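Lipid binding protein (Grifola frondosa, PDB 5H0Q) binds lipid and probably recognises membrane domains in which sphingomyelin and cholesterol occur together. Local coordinates at residues V59-V65 against V101-K106; G113-I118 against F129-P135; R138-V144 against G186-T192. All blocks are in the same frame, centred on the assembly; numbering follows the deposited sequence.

Contact 1 of 3, residues V59-V65 against V101-K106; sequences VCVLVRV and VFIHTK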
loop_
_atom_site.group_PDB
_atom_site.type_symbol
_atom_site.label_atom_id
_atom_site.label_comp_id
_atom_site.label_asym_id
_atom_site.label_seq_id
_atom_site.Cartn_x
_atom_site.Cartn_y
_atom_site.Cartn_z
ATOM N N VAL A 59 -18.548 1.852 -6.108
ATOM C CA VAL A 59 -17.269 2.543 -6.120
ATOM C C VAL A 59 -16.420 1.879 -5.058
ATOM O O VAL A 59 -16.867 1.738 -3.912
ATOM C CB VAL A 59 -17.396 4.047 -5.824
ATOM C CG1 VAL A 59 -16.019 4.690 -5.770
ATOM C CG2 VAL A 59 -18.227 4.727 -6.876
ATOM N N CYS A 60 -15.231 1.436 -5.440
ATOM C CA CYS A 60 -14.319 0.842 -4.476
ATOM C C CYS A 60 -12.896 0.927 -4.990
ATOM O O CYS A 60 -12.635 1.312 -6.132
ATOM C CB CYS A 60 -14.665 -0.614 -4.215
ATOM S SG CYS A 60 -14.334 -1.712 -5.649
ATOM N N VAL A 61 -11.977 0.510 -4.133
ATOM C CA VAL A 61 -10.599 0.298 -4.530
ATOM C C VAL A 61 -10.215 -1.097 -4.082
ATOM O O VAL A 61 -10.585 -1.536 -2.990
ATOM C CB VAL A 61 -9.624 1.349 -3.946
ATOM C CG1 VAL A 61 -9.874 2.705 -4.582
ATOM C CG2 VAL A 61 -9.727 1.431 -2.397
ATOM N N LEU A 62 -9.473 -1.779 -4.927
ATOM C CA LEU A 62 -8.976 -3.126 -4.672
ATOM C C LEU A 62 -7.464 -2.953 -4.518
ATOM O O LEU A 62 -6.750 -2.814 -5.511
ATOM C CB LEU A 62 -9.298 -4.100 -5.800
ATOM C CG LEU A 62 -10.727 -4.520 -6.152
ATOM C CD1 LEU A 62 -11.619 -4.632 -4.943
ATOM C CD2 LEU A 62 -11.312 -3.551 -7.159
ATOM N N VAL A 63 -6.985 -2.910 -3.278
ATOM C CA VAL A 63 -5.636 -2.437 -2.978
ATOM C C VAL A 63 -4.710 -3.614 -2.778
ATOM O O VAL A 63 -4.997 -4.495 -1.961
ATOM C CB VAL A 63 -5.605 -1.557 -1.723
ATOM C CG1 VAL A 63 -4.170 -1.102 -1.459
ATOM C CG2 VAL A 63 -6.520 -0.365 -1.880
ATOM N N ARG A 64 -3.596 -3.635 -3.515
ATOM C CA ARG A 64 -2.507 -4.560 -3.221
ATOM C C ARG A 64 -1.297 -3.744 -2.774
ATOM O O ARG A 64 -0.994 -2.699 -3.353
ATOM C CB ARG A 64 -2.167 -5.447 -4.410
ATOM C CG ARG A 64 -1.626 -4.779 -5.667
ATOM C CD ARG A 64 -1.266 -5.853 -6.716
ATOM N NE ARG A 64 -0.594 -5.286 -7.879
ATOM C CZ ARG A 64 -1.166 -4.949 -9.024
ATOM N NH1 ARG A 64 -2.463 -5.158 -9.236
ATOM N NH2 ARG A 64 -0.418 -4.408 -9.976
ATOM N N VAL A 65 -0.578 -4.258 -1.783
ATOM C CA VAL A 65 0.558 -3.568 -1.160
ATOM C C VAL A 65 1.736 -4.521 -1.170
ATOM O O VAL A 65 1.612 -5.633 -0.653
ATOM C CB VAL A 65 0.232 -3.175 0.290
ATOM C CG1 VAL A 65 1.434 -2.499 0.927
ATOM C CG2 VAL A 65 -1.015 -2.340 0.355
ATOM N N VAL A 101 -3.592 -7.591 0.540
ATOM C CA VAL A 101 -4.668 -7.151 -0.338
ATOM C C VAL A 101 -5.884 -6.854 0.516
ATOM O O VAL A 101 -6.220 -7.619 1.425
ATOM C CB VAL A 101 -5.013 -8.218 -1.399
ATOM C CG1 VAL A 101 -6.183 -7.754 -2.262
ATOM C CG2 VAL A 101 -3.787 -8.501 -2.251
ATOM N N PHE A 102 -6.572 -5.765 0.201
ATOM C CA PHE A 102 -7.826 -5.478 0.869
ATOM C C PHE A 102 -8.698 -4.637 -0.046
ATOM O O PHE A 102 -8.232 -4.073 -1.040
ATOM C CB PHE A 102 -7.591 -4.762 2.211
ATOM C CG PHE A 102 -6.933 -3.400 2.087
ATOM C CD1 PHE A 102 -7.693 -2.259 1.901
ATOM C CD2 PHE A 102 -5.563 -3.263 2.184
ATOM C CE1 PHE A 102 -7.095 -1.011 1.782
ATOM C CE2 PHE A 102 -4.961 -2.021 2.093
ATOM C CZ PHE A 102 -5.735 -0.895 1.886
ATOM N N ILE A 103 -9.979 -4.566 0.301
ATOM C CA ILE A 103 -10.922 -3.719 -0.400
ATOM C C ILE A 103 -11.338 -2.576 0.513
ATOM O O ILE A 103 -11.436 -2.718 1.731
ATOM C CB ILE A 103 -12.141 -4.535 -0.901
ATOM C CG1 ILE A 103 -13.061 -3.665 -1.759
ATOM C CG2 ILE A 103 -12.931 -5.124 0.244
ATOM C CD1 ILE A 103 -14.179 -4.425 -2.445
ATOM N N HIS A 104 -11.596 -1.438 -0.098
ATOM C CA HIS A 104 -12.272 -0.331 0.563
ATOM C C HIS A 104 -13.370 0.132 -0.373
ATOM O O HIS A 104 -13.118 0.303 -1.567
ATOM C CB HIS A 104 -11.287 0.806 0.870
ATOM C CG HIS A 104 -11.820 1.807 1.835
ATOM N ND1 HIS A 104 -12.540 2.913 1.442
ATOM C CD2 HIS A 104 -11.734 1.877 3.189
ATOM C CE1 HIS A 104 -12.858 3.631 2.508
ATOM N NE2 HIS A 104 -12.390 3.018 3.580
ATOM N N THR A 105 -14.575 0.315 0.146
ATOM C CA THR A 105 -15.721 0.619 -0.698
ATOM C C THR A 105 -16.442 1.854 -0.198
ATOM O O THR A 105 -16.290 2.267 0.948
ATOM C CB THR A 105 -16.746 -0.528 -0.737
ATOM O OG1 THR A 105 -17.503 -0.561 0.482
ATOM C CG2 THR A 105 -16.069 -1.847 -0.927
ATOM N N LYS A 106 -17.259 2.421 -1.078
ATOM C CA LYS A 106 -18.156 3.482 -0.669
ATOM C C LYS A 106 -19.148 2.929 0.348
ATOM O O LYS A 106 -19.288 1.713 0.531
ATOM C CB LYS A 106 -18.886 4.061 -1.871
ATOM C CG LYS A 106 -19.936 3.101 -2.457
ATOM C CD LYS A 106 -20.664 3.743 -3.637
ATOM C CE LYS A 106 -21.892 2.944 -4.050
ATOM N NZ LYS A 106 -22.915 2.979 -2.996
#
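Val63 lies under the ring of Phe102, the two side chains running alongside each other and pointing the same way from neighbouring antiparallel strands. The methine CB of Val63 sits over one ring face, 3.8 Å from the Phe102 ring centroid, a CH-pi contact displaced toward the CZ end. With chi1 at 63°, CG of Phe102 stands between its own backbone N and carbonyl carbon, which swings the ring across its partner instead of outward. Both Val63 methyls then reach the same ring, CG1 by CE2 and CZ, CG2 by CE1. Val63 and Phe102 form a hydrogen-bonded pair, Val63 N to Phe102 O spanning 2.8 Å. Two residues along, at the next hydrogen-bonded pair, Val61 and His104 again lie side by side: Val61 CG2 touches CB of His104 at 3.7 Å, but the imidazole leads away to Ser80 and Ser114. On the other face of the sheet, Leu62 and Ile103 make a non-hydrogen-bonded pair, with CD1 of Leu62 3.6 Å from CD1 of Ile103; here helix 41-55 packs, Cys60 and Lys106 touching Tyr55. At the end of the pairing Lys106 N donates to Val59 O at 2.9 Å, while the aliphatic part of Lys106 crosses Val59 at about a right angle, its CD 3.9 Å from Val59 CB. Beta-branched valine suits the extended backbone, and its CB and two methyls give a compact surface for the face of the Phe102 ring. Across the strands the polar groups engaged are those of the backbone, so the side-chain chemistry is mainly apolar, and the imidazole of His104 finds its hydrogen bonds on the next sheet.

Contact 2 of 3, residues G113-I118 against F129-P135; sequences GSAGCI and FSGWQNP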
loop_
_atom_site.group_PDB
_atom_site.type_symbol
_atom_site.label_atom_id
_atom_site.label_comp_id
_atom_site.label_asym_id
_atom_site.label_seq_id
_atom_site.Cartn_x
_atom_site.Cartn_y
_atom_site.Cartn_z
ATOM N N GLY A 113 -18.183 8.378 -2.879
ATOM C CA GLY A 113 -17.098 7.506 -3.293
ATOM C C GLY A 113 -16.356 6.851 -2.149
ATOM O O GLY A 113 -16.851 6.750 -1.023
ATOM N N SER A 114 -15.154 6.371 -2.465
ATOM C CA SER A 114 -14.290 5.662 -1.525
ATOM C C SER A 114 -13.046 6.515 -1.312
ATOM O O SER A 114 -12.364 6.867 -2.282
ATOM C CB SER A 114 -13.907 4.292 -2.074
ATOM O OG SER A 114 -12.740 3.803 -1.464
ATOM N N ALA A 115 -12.759 6.858 -0.051
ATOM C CA ALA A 115 -11.576 7.641 0.269
ATOM C C ALA A 115 -11.043 7.205 1.625
ATOM O O ALA A 115 -11.807 7.113 2.588
ATOM C CB ALA A 115 -11.899 9.130 0.282
ATOM N N GLY A 116 -9.751 6.902 1.699
ATOM C CA GLY A 116 -9.201 6.411 2.944
ATOM C C GLY A 116 -7.701 6.311 2.864
ATOM O O GLY A 116 -7.086 6.714 1.877
ATOM N N CYS A 117 -7.113 5.738 3.915
ATOM C CA CYS A 117 -5.672 5.563 3.925
ATOM C C CYS A 117 -5.273 4.500 4.927
ATOM O O CYS A 117 -6.043 4.118 5.816
ATOM C CB CYS A 117 -4.975 6.881 4.235
ATOM S SG CYS A 117 -5.154 7.400 5.987
ATOM N N ILE A 118 -4.077 3.983 4.722
ATOM C CA ILE A 118 -3.388 3.159 5.698
ATOM C C ILE A 118 -2.010 3.768 5.868
ATOM O O ILE A 118 -1.418 4.248 4.897
ATOM C CB ILE A 118 -3.290 1.674 5.275
ATOM C CG1 ILE A 118 -4.694 1.087 5.153
ATOM C CG2 ILE A 118 -2.515 0.883 6.329
ATOM C CD1 ILE A 118 -4.724 -0.401 4.906
ATOM N N PHE A 129 2.351 6.981 4.524
ATOM C CA PHE A 129 0.934 7.228 4.266
ATOM C C PHE A 129 0.582 6.722 2.871
ATOM O O PHE A 129 1.229 7.097 1.893
ATOM C CB PHE A 129 0.664 8.727 4.381
ATOM C CG PHE A 129 -0.748 9.147 4.065
ATOM C CD1 PHE A 129 -1.161 9.273 2.751
ATOM C CD2 PHE A 129 -1.641 9.466 5.072
ATOM C CE1 PHE A 129 -2.448 9.677 2.441
ATOM C CE2 PHE A 129 -2.938 9.885 4.770
ATOM C CZ PHE A 129 -3.335 10.002 3.447
ATOM N N SER A 130 -0.439 5.862 2.778
ATOM C CA SER A 130 -0.910 5.361 1.498
ATOM C C SER A 130 -2.406 5.620 1.420
ATOM O O SER A 130 -3.187 4.987 2.135
ATOM C CB SER A 130 -0.594 3.881 1.354
ATOM O OG SER A 130 0.799 3.674 1.508
ATOM N N GLY A 131 -2.790 6.548 0.560
ATOM C CA GLY A 131 -4.161 6.991 0.496
ATOM C C GLY A 131 -4.753 6.878 -0.895
ATOM O O GLY A 131 -4.055 6.919 -1.906
ATOM N N TRP A 132 -6.070 6.777 -0.924
ATOM C CA TRP A 132 -6.802 6.701 -2.169
ATOM C C TRP A 132 -8.020 7.595 -2.058
ATOM O O TRP A 132 -8.511 7.894 -0.972
ATOM C CB TRP A 132 -7.210 5.248 -2.488
ATOM C CG TRP A 132 -8.041 4.655 -1.369
ATOM C CD1 TRP A 132 -9.402 4.709 -1.228
ATOM C CD2 TRP A 132 -7.544 4.011 -0.202
ATOM N NE1 TRP A 132 -9.780 4.096 -0.057
ATOM C CE2 TRP A 132 -8.653 3.682 0.603
ATOM C CE3 TRP A 132 -6.256 3.673 0.247
ATOM C CZ2 TRP A 132 -8.512 3.028 1.821
ATOM C CZ3 TRP A 132 -6.128 3.006 1.415
ATOM C CH2 TRP A 132 -7.241 2.709 2.211
ATOM N N GLN A 133 -8.515 8.015 -3.210
ATOM C CA GLN A 133 -9.720 8.836 -3.276
ATOM C C GLN A 133 -10.331 8.537 -4.636
ATOM O O GLN A 133 -9.769 8.929 -5.668
ATOM C CB GLN A 133 -9.392 10.313 -3.094
ATOM C CG GLN A 133 -10.616 11.232 -2.991
ATOM C CD GLN A 133 -11.183 11.635 -4.343
ATOM O OE1 GLN A 133 -12.308 11.257 -4.704
ATOM N NE2 GLN A 133 -10.416 12.404 -5.102
ATOM N N ASN A 134 -11.432 7.790 -4.629
ATOM C CA ASN A 134 -12.083 7.331 -5.851
ATOM C C ASN A 134 -13.492 7.906 -5.857
ATOM O O ASN A 134 -14.350 7.437 -5.087
ATOM C CB ASN A 134 -12.104 5.804 -5.918
ATOM C CG ASN A 134 -12.315 5.306 -7.331
ATOM O OD1 ASN A 134 -12.208 6.092 -8.276
ATOM N ND2 ASN A 134 -12.558 4.000 -7.487
ATOM N N PRO A 135 -13.776 8.917 -6.669
ATOM C CA PRO A 135 -15.008 9.691 -6.498
ATOM C C PRO A 135 -16.222 9.055 -7.155
ATOM O O PRO A 135 -16.122 8.350 -8.159
ATOM C CB PRO A 135 -14.676 11.016 -7.190
ATOM C CG PRO A 135 -13.748 10.628 -8.266
ATOM C CD PRO A 135 -12.905 9.501 -7.701
#
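Trp132 lays its indole across the backbone of Gly116, its hydrogen-bonded partner on the adjacent strand. Beyond CB, a chi1 of 57° turns the indole back over the neighbouring strand. CG itself is 4.0 Å from Gly116 O, and CD2, where the two rings fuse, comes closer, at 3.4 Å from the same Gly116 O. That oxygen sits over the centre of the indole while also accepting Trp132 N at 3.0 Å. On the pyrrole side CD1 and NE1 bring their edge to the hydroxyl of Ser114, with OG 3.5 Å from CD1; Ser114 OG is itself hydrogen-bonded to His104. These strands, 114-121 and 126-134, form a beta hairpin in the antiparallel five-stranded sheet, and glycine suits position 116, since its bare CA lets the indole lie directly on the backbone. CE2 lies against Gly116 N and C, and CE3 against Gly116 O. Further out, CZ2 passes the Gly116 carbonyl carbon, CZ3 meets Cys117 CA, and the tip atom CH2 lies 3.5 Å from Cys117 N, with CG1 of Ile118 beyond it at 4.2 Å from CH2. On the opposite face of the sheet Cys117 meets Phe129: its CB stands over the ring, 4.0 Å from the Phe129 centroid, while SG approaches obliquely, 3.5 Å from CE2 of Phe129. Cysteine is small enough to put CB over this ring and its polarisable sulfur obliquely to it; Trp154 also packs against Phe129.

Contact 3 of 3, residues R138-V144 against G186-T192; sequences RSWDSQV and GSTGNET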
loop_
_atom_site.group_PDB
_atom_site.type_symbol
_atom_site.label_atom_id
_atom_site.label_comp_id
_atom_site.label_asym_id
_atom_site.label_seq_id
_atom_site.Cartn_x
_atom_site.Cartn_y
_atom_site.Cartn_z
ATOM N N ARG A 138 -18.004 11.106 -11.720
ATOM C CA ARG A 138 -16.926 10.757 -12.630
ATOM C C ARG A 138 -16.570 11.881 -13.586
ATOM O O ARG A 138 -15.814 11.658 -14.540
ATOM C CB ARG A 138 -17.271 9.473 -13.382
ATOM C CG ARG A 138 -17.551 8.289 -12.448
ATOM C CD ARG A 138 -16.457 8.086 -11.371
ATOM N NE ARG A 138 -15.158 7.748 -11.942
ATOM C CZ ARG A 138 -14.127 7.281 -11.233
ATOM N NH1 ARG A 138 -14.231 7.087 -9.927
ATOM N NH2 ARG A 138 -12.996 6.970 -11.830
ATOM N N SER A 139 -17.035 13.102 -13.327
ATOM C CA SER A 139 -16.346 14.257 -13.888
ATOM C C SER A 139 -14.921 14.358 -13.356
ATOM O O SER A 139 -14.077 15.030 -13.966
ATOM C CB SER A 139 -17.128 15.533 -13.578
ATOM O OG SER A 139 -18.367 15.551 -14.271
ATOM N N TRP A 140 -14.632 13.686 -12.251
ATOM C CA TRP A 140 -13.312 13.670 -11.639
ATOM C C TRP A 140 -12.688 12.283 -11.776
ATOM O O TRP A 140 -13.361 11.294 -12.078
ATOM C CB TRP A 140 -13.410 14.084 -10.164
ATOM C CG TRP A 140 -14.204 15.347 -9.947
ATOM C CD1 TRP A 140 -15.546 15.438 -9.698
ATOM C CD2 TRP A 140 -13.710 16.695 -9.966
ATOM N NE1 TRP A 140 -15.914 16.752 -9.555
ATOM C CE2 TRP A 140 -14.810 17.545 -9.718
ATOM C CE3 TRP A 140 -12.450 17.266 -10.167
ATOM C CZ2 TRP A 140 -14.685 18.936 -9.662
ATOM C CZ3 TRP A 140 -12.330 18.651 -10.114
ATOM C CH2 TRP A 140 -13.444 19.467 -9.866
ATOM N N ASP A 141 -11.381 12.214 -11.544
ATOM C CA ASP A 141 -10.622 10.994 -11.757
ATOM C C ASP A 141 -10.296 10.324 -10.435
ATOM O O ASP A 141 -10.206 10.974 -9.383
ATOM C CB ASP A 141 -9.316 11.283 -12.496
ATOM C CG ASP A 141 -9.528 12.070 -13.758
ATOM O OD1 ASP A 141 -10.565 11.852 -14.412
ATOM O OD2 ASP A 141 -8.658 12.902 -14.086
ATOM N N SER A 142 -10.081 9.012 -10.516
ATOM C CA SER A 142 -9.490 8.277 -9.404
ATOM C C SER A 142 -8.121 8.843 -9.056
ATOM O O SER A 142 -7.334 9.203 -9.943
ATOM C CB SER A 142 -9.341 6.808 -9.758
ATOM O OG SER A 142 -10.557 6.274 -10.280
ATOM N N GLN A 143 -7.826 8.872 -7.751
ATOM C CA GLN A 143 -6.601 9.473 -7.223
ATOM C C GLN A 143 -5.903 8.530 -6.259
ATOM O O GLN A 143 -6.545 7.740 -5.557
ATOM C CB GLN A 143 -6.888 10.809 -6.501
ATOM C CG GLN A 143 -7.574 11.860 -7.380
ATOM C CD GLN A 143 -6.731 12.274 -8.567
ATOM O OE1 GLN A 143 -5.504 12.379 -8.472
ATOM N NE2 GLN A 143 -7.384 12.529 -9.691
ATOM N N VAL A 144 -4.571 8.669 -6.178
ATOM C CA VAL A 144 -3.747 7.906 -5.251
ATOM C C VAL A 144 -2.645 8.827 -4.737
ATOM O O VAL A 144 -2.221 9.748 -5.434
ATOM C CB VAL A 144 -3.156 6.649 -5.920
ATOM C CG1 VAL A 144 -2.193 7.036 -7.007
ATOM C CG2 VAL A 144 -2.517 5.737 -4.918
ATOM N N GLY A 186 2.592 4.764 -5.500
ATOM C CA GLY A 186 1.213 4.332 -5.626
ATOM C C GLY A 186 0.728 4.493 -7.050
ATOM O O GLY A 186 1.143 5.391 -7.768
ATOM N N SER A 187 -0.156 3.581 -7.460
ATOM C CA SER A 187 -0.835 3.715 -8.737
ATOM C C SER A 187 -2.282 3.259 -8.596
ATOM O O SER A 187 -2.604 2.397 -7.780
ATOM C CB SER A 187 -0.135 2.898 -9.827
ATOM O OG SER A 187 -0.218 1.520 -9.512
ATOM N N THR A 188 -3.154 3.836 -9.424
ATOM C CA THR A 188 -4.565 3.478 -9.435
ATOM C C THR A 188 -5.052 3.463 -10.872
ATOM O O THR A 188 -4.599 4.249 -11.704
ATOM C CB THR A 188 -5.420 4.459 -8.609
ATOM O OG1 THR A 188 -6.769 3.986 -8.511
ATOM C CG2 THR A 188 -5.415 5.814 -9.209
ATOM N N GLY A 189 -5.986 2.566 -11.149
ATOM C CA GLY A 189 -6.783 2.707 -12.342
ATOM C C GLY A 189 -7.729 3.879 -12.205
ATOM O O GLY A 189 -8.016 4.350 -11.107
ATOM N N ASN A 190 -8.199 4.390 -13.337
ATOM C CA ASN A 190 -9.179 5.468 -13.332
ATOM C C ASN A 190 -10.531 4.856 -13.693
ATOM O O ASN A 190 -10.965 4.909 -14.838
ATOM C CB ASN A 190 -8.795 6.549 -14.292
ATOM C CG ASN A 190 -9.643 7.789 -14.124
ATOM O OD1 ASN A 190 -10.342 7.935 -13.122
ATOM N ND2 ASN A 190 -9.569 8.695 -15.078
ATOM N N GLU A 191 -11.196 4.283 -12.695
ATOM C CA GLU A 191 -12.512 3.685 -12.895
ATOM C C GLU A 191 -13.193 3.543 -11.540
ATOM O O GLU A 191 -12.559 3.659 -10.481
ATOM C CB GLU A 191 -12.405 2.336 -13.610
ATOM C CG GLU A 191 -11.539 1.306 -12.914
ATOM C CD GLU A 191 -11.537 -0.038 -13.625
ATOM O OE1 GLU A 191 -12.605 -0.453 -14.125
ATOM O OE2 GLU A 191 -10.469 -0.682 -13.688
ATOM N N THR A 192 -14.506 3.282 -11.591
ATOM C CA THR A 192 -15.295 3.232 -10.365
ATOM C C THR A 192 -14.850 2.104 -9.447
ATOM O O THR A 192 -14.881 2.258 -8.219
ATOM C CB THR A 192 -16.793 3.096 -10.673
ATOM O OG1 THR A 192 -17.054 1.930 -11.468
ATOM C CG2 THR A 192 -17.293 4.326 -11.404
HETATM O O HOH W 1 -8.315 5.456 -6.492
#
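The loop leading into strand 143-150 meets the turn that follows strand 182-188, near one end of the two sheets, and Asn190 makes the main direct hydrogen bond between them. Its side-chain oxygen OD1 accepts Ser142 N at 2.8 Å, the donor standing above the amide's carbonyl plane, 42° out of it. CG of Asn190 lies anti to the backbone N (chi1 -169°), which extends the amide across to the other loop. The amide nitrogen ND2 turns to Asp141 OD1, a weak bond of 3.4 Å, with carboxylate and amide planes 78° apart. An asparagine suits this spot because its amide offers an acceptor and a donor at once. Ser142 OG is a second meeting point: Arg138 NH2 donates to it at 3.0 Å, in the plane of the guanidinium, and Glu191 N reaches it weakly at 3.2 Å. Ser142 OG is also hydrogen-bonded to Asn134, as is Arg138 NH1. The backbone of Thr192 lies over one face of the guanidinium and Trp140 O over the other, while CG2 of Thr192 rests 3.9 Å from Arg138 CD. Toward the strands, packing takes over, with Val144 CB 4.1 Å from CG2 of Thr188. A water donates to Gln143 O and to Thr188 OG1, bridging the segments. With one good bond, two weak ones and a water bridge, each using at least one side-chain atom, the segments are joined without the regular backbone ladder of paired strands.

How the contacts relate
Contacts 1 and 2 are buried antiparallel strand pairs, one in each of the two sheets, whereas contact 3 is only partly buried and joins loops at the ends of strands from both. The first two rely on backbone ladders with rings laid over a neighbour; the third depends on amide, hydroxyl and guanidinium groups and a water. Their meeting points are partly polar: Asn134 of contact 2 reaches Cys60 of contact 1, and Gln133 O of contact 2 takes Gln143 N of contact 3. Apolar packing adds to this between the sheets, Phe102 against Ile118. A single backbone hydrogen bond, Cys60 N to Thr192 O, ties contact 1 to contact 3.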